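Local structure of small ribosomal subunit protein bS6 (Thermotoga maritima, 1VMB) at residues E37-R42 and E94-V99. The protein probably binds 16S ribosomal RNA together with bS18 as a structural component of the small ribosomal subunit. Numbering follows the deposited sequence. Where two conformers were deposited one is given.
Sequences ENLVER and ENFYRV
Phe96 reaches from the last turn of one helix to Leu39 and Arg42 on another, bridging backbones that stay well apart: CA of Arg42 lies 9.2 Å from CA of Phe96, and CA of Leu39 10.4 Å from CA of Tyr97. No hydrogen bond joins 37-42 to 94-99, and the 103 Å² they bury together comes from three residues, more than half of the total from Phe96. Within 94-99, Arg98 N bonds Glu94 O, and Val99 N bonds Phe96 O at 3.2 Å and, more weakly, Asn95 O.

A long, flat side chain suits position 96, where the gap must be spanned with apolar surface. The CG of Phe96 stands anti to the backbone N (chi1 176°), which directs the ring at the other helix with CZ leading. Leu39 CD2 meets the ring edge near its plane, 4.4 Å from CZ of Phe96; Leu39, itself buried, extends a branch methyl to the ring. Arg42 serves by its aliphatic base, CB lying 4.0 Å from CZ of Phe96 in an oblique approach. From CG to NE its chain runs extended, carrying the guanidinium away from the aromatic contact, so one exposed residue supplies hydrocarbon at its root and charge at its far end. Behind this interface, Arg98 grips Glu94 side-on: NE and NH2 both donate to OE2, the NE bond measuring 2.9 Å and using the anti lone pair.

Helices 33-51 and 91-98 pack side by side on the four-stranded antiparallel sheet, the split beta-alpha-beta arrangement of the S6 family. Phe96 also touches Val43 and Ile46 of the longer helix and Ile103 of edge strand 103-110, while Leu39 reaches Ile27 and Tyr97 stacks on Trp106, tying the helix pair to the sheet below.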
loop_
_atom_site.group_PDB
_atom_site.type_symbol
_atom_site.label_atom_id
_atom_site.label_comp_id
_atom_site.label_asym_id
_atom_site.label_seq_id
_atom_site.Cartn_x
_atom_site.Cartn_y
_atom_site.Cartn_z
ATOM N N GLU A 37 9.333 2.027 9.476
ATOM C CA GLU A 37 10.009 1.315 8.402
ATOM C C GLU A 37 9.757 -0.209 8.466
ATOM O O GLU A 37 9.469 -0.862 7.445
ATOM C CB GLU A 37 11.502 1.631 8.397
ATOM C CG GLU A 37 11.834 3.086 8.055
ATOM C CD GLU A 37 11.230 3.603 6.754
ATOM O OE1 GLU A 37 10.861 2.812 5.841
ATOM O OE2 GLU A 37 11.131 4.845 6.624
ATOM N N ASN A 38 9.745 -0.736 9.667
ATOM C CA ASN A 38 9.381 -2.156 9.852
ATOM C C ASN A 38 7.971 -2.462 9.364
ATOM O O ASN A 38 7.769 -3.529 8.790
ATOM C CB ASN A 38 9.470 -2.580 11.314
ATOM C CG ASN A 38 10.851 -2.546 11.863
ATOM O OD1 ASN A 38 11.841 -2.317 11.138
ATOM N ND2 ASN A 38 10.958 -2.720 13.202
ATOM N N LEU A 39 7.006 -1.571 9.608
ATOM C CA LEU A 39 5.612 -1.788 9.145
ATOM C C LEU A 39 5.593 -1.841 7.636
ATOM O O LEU A 39 4.901 -2.667 7.000
ATOM C CB LEU A 39 4.665 -0.696 9.649
ATOM C CG LEU A 39 4.061 -0.966 11.048
ATOM C CD1 LEU A 39 3.532 0.350 11.629
ATOM C CD2 LEU A 39 2.938 -2.058 10.937
ATOM N N VAL A 40 6.344 -0.943 7.011
ATOM C CA VAL A 40 6.476 -1.005 5.544
ATOM C C VAL A 40 6.957 -2.386 5.073
ATOM O O VAL A 40 6.381 -2.956 4.114
ATOM C CB VAL A 40 7.364 0.115 5.013
ATOM C CG1 VAL A 40 7.554 -0.073 3.471
ATOM C CG2 VAL A 40 6.701 1.479 5.295
ATOM N N GLU A 41 7.972 -2.897 5.732
ATOM C CA GLU A 41 8.548 -4.214 5.405
ATOM C C GLU A 41 7.500 -5.309 5.621
ATOM O O GLU A 41 7.429 -6.256 4.810
ATOM C CB GLU A 41 9.816 -4.410 6.172
ATOM C CG GLU A 41 10.957 -3.460 5.793
ATOM C CD GLU A 41 11.315 -3.519 4.308
ATOM O OE1 GLU A 41 11.369 -4.628 3.728
ATOM O OE2 GLU A 41 11.514 -2.435 3.696
ATOM N N ARG A 42 6.646 -5.163 6.637
ATOM C CA ARG A 42 5.625 -6.170 6.890
ATOM C C ARG A 42 4.600 -6.151 5.768
ATOM O O ARG A 42 4.199 -7.209 5.274
ATOM C CB ARG A 42 4.930 -5.940 8.214
ATOM C CG ARG A 42 5.834 -6.187 9.367
ATOM C CD ARG A 42 5.054 -6.058 10.666
ATOM N NE ARG A 42 5.870 -6.311 11.851
ATOM C CZ ARG A 42 6.377 -5.315 12.554
ATOM N NH1 ARG A 42 6.155 -4.032 12.170
ATOM N NH2 ARG A 42 7.088 -5.547 13.620
ATOM N N GLU A 94 -5.889 -6.603 2.724
ATOM C CA GLU A 94 -6.923 -5.910 3.450
ATOM C C GLU A 94 -7.015 -6.336 4.886
ATOM O O GLU A 94 -7.113 -5.504 5.814
ATOM C CB GLU A 94 -8.232 -6.160 2.725
ATOM C CG GLU A 94 -9.433 -5.591 3.432
ATOM C CD GLU A 94 -9.560 -4.086 3.348
ATOM O OE1 GLU A 94 -8.867 -3.455 2.519
ATOM O OE2 GLU A 94 -10.407 -3.564 4.127
ATOM N N ASN A 95 -6.953 -7.644 5.101
ATOM C CA ASN A 95 -7.018 -8.202 6.467
ATOM C C ASN A 95 -5.824 -7.831 7.330
ATOM O O ASN A 95 -5.986 -7.590 8.535
ATOM C CB ASN A 95 -7.235 -9.699 6.419
ATOM C CG ASN A 95 -8.644 -10.052 5.993
ATOM O OD1 ASN A 95 -9.512 -9.180 5.882
ATOM N ND2 ASN A 95 -8.877 -11.317 5.754
ATOM N N PHE A 96 -4.622 -7.749 6.771
ATOM C CA PHE A 96 -3.460 -7.201 7.523
ATOM C C PHE A 96 -3.760 -5.775 7.990
ATOM O O PHE A 96 -3.589 -5.418 9.151
ATOM C CB PHE A 96 -2.166 -7.200 6.675
ATOM C CG PHE A 96 -1.016 -6.566 7.394
ATOM C CD1 PHE A 96 -0.400 -7.264 8.347
ATOM C CD2 PHE A 96 -0.611 -5.264 7.096
ATOM C CE1 PHE A 96 0.657 -6.690 9.058
ATOM C CE2 PHE A 96 0.426 -4.663 7.844
ATOM C CZ PHE A 96 1.028 -5.418 8.806
ATOM N N TYR A 97 -4.202 -4.942 7.068
ATOM C CA TYR A 97 -4.520 -3.551 7.456
ATOM C C TYR A 97 -5.582 -3.481 8.561
ATOM O O TYR A 97 -5.433 -2.718 9.540
ATOM C CB TYR A 97 -5.013 -2.769 6.229
ATOM C CG TYR A 97 -4.017 -2.463 5.138
ATOM C CD1 TYR A 97 -2.732 -2.005 5.411
ATOM C CD2 TYR A 97 -4.405 -2.508 3.799
ATOM C CE1 TYR A 97 -1.817 -1.676 4.415
ATOM C CE2 TYR A 97 -3.489 -2.146 2.780
ATOM C CZ TYR A 97 -2.212 -1.758 3.090
ATOM O OH TYR A 97 -1.373 -1.381 2.105
ATOM N N ARG A 98 -6.644 -4.298 8.448
ATOM C CA ARG A 98 -7.717 -4.308 9.409
ATOM C C ARG A 98 -7.259 -4.566 10.849
ATOM O O ARG A 98 -7.921 -4.131 11.794
ATOM C CB ARG A 98 -8.758 -5.317 9.006
ATOM C CG ARG A 98 -9.546 -4.873 7.854
ATOM C CD ARG A 98 -10.633 -5.833 7.454
ATOM N NE ARG A 98 -11.269 -5.356 6.237
ATOM C CZ ARG A 98 -12.484 -5.693 5.840
ATOM N NH1 ARG A 98 -13.297 -6.452 6.580
ATOM N NH2 ARG A 98 -12.933 -5.238 4.676
ATOM N N VAL A 99 -6.138 -5.264 11.023
ATOM C CA VAL A 99 -5.662 -5.648 12.383
ATOM C C VAL A 99 -4.514 -4.821 12.918
ATOM O O VAL A 99 -4.035 -5.098 13.998
ATOM C CB VAL A 99 -5.319 -7.161 12.462
ATOM C CG1 VAL A 99 -6.557 -8.011 12.065
ATOM C CG2 VAL A 99 -4.079 -7.534 11.545
#